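Local coordinates for probable transcriptional regulator, ArsR family protein (Rhodococcus sp. RHA1, PDB 3F6O), which probably binds DNA as a dimeric winged helix-turn-helix transcription factor of the ArsR family, at residues I11-A16 with I52-D57. Residues are numbered along the deposited sequence; the frame is centred on the assembly and turned at random.
Sequences IFQALA and IHFLED
A14 and L55 bring the two backbones closest, their CA atoms 6.2 Å apart, where helices 11-15 and 52-57 run nearly antiparallel, with 153° between their directions and axes 9.6 Å apart. The small side chain of A14 suits this approach, and F54 and L55 close on its methyl from the other helix. F54 reaches across with CG anti to the backbone N (chi1 -164°), which carries CE2 and CZ of its ring to A14 and Q13. There CE2 meets A14 CB at 3.7 Å and lies 3.5 Å from A14 N, the backbone nitrogen approaching the ring obliquely. CZ, next along the ring, rests 3.5 Å from Q13 CG. Q13 is also anti at chi1 (-174°), which lays CB and CG against CZ; the bend at chi2 turns the amide, almost perpendicular to the ring, to a hydrogen bond with Q13 of the second subunit. L55 adds a looser contact, CD2 to A14 CB at 4.2 Å, and continues into the core against W60 and V23 and L24 of helix 18-28. R20 of that helix links both sides, making a cation-pi interaction with F54 and hydrogen bonds to the carbonyl oxygens of Q13 and A14. Replacing F54 with alanine is likely to open a gap beside A14 and Q13 and to leave the R20 guanidinium without its aromatic partner. Within this ArsR-type domain, van der Waals contact, mostly carbon on carbon and without a hydrogen bond between the segments, packs helix 45-57, the probable recognition helix, against helix 5-15, which also meets the other subunit, while R20 and the Q13 amide carry polar links to helix 18-28 and to that subunit.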
# COMPACT_ATOMS: atom_id res chain seq x y z
N ILE A 11 5.27 5.10 0.83
CA ILE A 11 4.20 5.23 -0.18
C ILE A 11 3.01 4.34 0.20
O ILE A 11 1.87 4.77 0.22
CB ILE A 11 4.76 4.93 -1.60
CG1 ILE A 11 5.55 6.15 -2.12
CG2 ILE A 11 3.65 4.53 -2.60
CD1 ILE A 11 6.34 5.83 -3.36
N PHE A 12 3.29 3.08 0.52
CA PHE A 12 2.23 2.19 0.92
C PHE A 12 1.67 2.52 2.32
O PHE A 12 0.47 2.45 2.51
CB PHE A 12 2.69 0.74 0.84
CG PHE A 12 2.77 0.21 -0.55
CD1 PHE A 12 1.64 0.18 -1.36
CD2 PHE A 12 3.95 -0.33 -1.01
CE1 PHE A 12 1.74 -0.34 -2.65
CE2 PHE A 12 4.05 -0.87 -2.30
CZ PHE A 12 2.94 -0.87 -3.12
N GLN A 13 2.52 2.92 3.27
CA GLN A 13 2.00 3.32 4.59
C GLN A 13 1.00 4.48 4.50
O GLN A 13 0.02 4.55 5.26
CB GLN A 13 3.17 3.70 5.52
CG GLN A 13 2.74 3.99 6.95
CD GLN A 13 2.21 2.78 7.67
OE1 GLN A 13 2.95 1.85 7.97
NE2 GLN A 13 0.90 2.77 7.96
N ALA A 14 1.25 5.39 3.56
CA ALA A 14 0.38 6.53 3.35
C ALA A 14 -1.02 6.06 2.97
O ALA A 14 -2.01 6.60 3.46
CB ALA A 14 0.95 7.49 2.32
N LEU A 15 -1.09 5.05 2.11
CA LEU A 15 -2.37 4.50 1.64
C LEU A 15 -3.12 3.63 2.67
O LEU A 15 -4.28 3.28 2.46
CB LEU A 15 -2.16 3.69 0.34
CG LEU A 15 -1.67 4.46 -0.87
CD1 LEU A 15 -1.60 3.56 -2.13
CD2 LEU A 15 -2.51 5.70 -1.13
N ALA A 16 -2.45 3.28 3.78
CA ALA A 16 -3.07 2.42 4.79
C ALA A 16 -4.18 3.13 5.60
O ALA A 16 -4.97 2.47 6.28
CB ALA A 16 -1.99 1.85 5.72
N ILE A 52 -1.97 15.28 6.30
CA ILE A 52 -1.44 16.12 5.24
C ILE A 52 0.12 16.01 5.18
O ILE A 52 0.72 15.81 4.11
CB ILE A 52 -1.89 17.59 5.45
CG1 ILE A 52 -3.42 17.71 5.25
CG2 ILE A 52 -1.13 18.54 4.51
CD1 ILE A 52 -3.91 17.37 3.82
N HIS A 53 0.76 16.14 6.34
CA HIS A 53 2.22 16.08 6.40
C HIS A 53 2.75 14.72 5.95
O HIS A 53 3.77 14.63 5.26
CB HIS A 53 2.70 16.41 7.82
CG HIS A 53 2.56 17.85 8.17
ND1 HIS A 53 2.08 18.29 9.38
CD2 HIS A 53 2.82 18.97 7.44
CE1 HIS A 53 2.05 19.61 9.40
NE2 HIS A 53 2.50 20.05 8.24
N PHE A 54 2.06 13.66 6.35
CA PHE A 54 2.48 12.32 5.97
C PHE A 54 2.37 12.17 4.45
O PHE A 54 3.29 11.63 3.82
CB PHE A 54 1.66 11.25 6.72
CG PHE A 54 2.29 9.89 6.65
CD1 PHE A 54 2.98 9.38 7.74
CD2 PHE A 54 2.27 9.14 5.48
CE1 PHE A 54 3.59 8.12 7.66
CE2 PHE A 54 2.89 7.89 5.40
CZ PHE A 54 3.55 7.40 6.46
N LEU A 55 1.26 12.66 3.87
CA LEU A 55 1.07 12.66 2.41
C LEU A 55 2.17 13.42 1.67
O LEU A 55 2.68 12.98 0.63
CB LEU A 55 -0.32 13.24 2.03
CG LEU A 55 -1.52 12.28 2.26
CD1 LEU A 55 -2.87 12.94 1.88
CD2 LEU A 55 -1.30 10.95 1.47
N GLU A 56 2.57 14.56 2.22
CA GLU A 56 3.61 15.34 1.57
C GLU A 56 4.98 14.64 1.72
O GLU A 56 5.70 14.49 0.74
CB GLU A 56 3.66 16.79 2.07
CG GLU A 56 4.56 17.65 1.11
CD GLU A 56 4.39 19.17 1.23
OE1 GLU A 56 3.83 19.66 2.25
OE2 GLU A 56 4.84 19.87 0.26
N ASP A 57 5.29 14.19 2.92
CA ASP A 57 6.58 13.54 3.18
C ASP A 57 6.77 12.28 2.35
O ASP A 57 7.86 12.01 1.90
CB ASP A 57 6.76 13.22 4.66
CG ASP A 57 7.01 14.46 5.49
OD1 ASP A 57 7.41 15.51 4.93
OD2 ASP A 57 6.81 14.39 6.71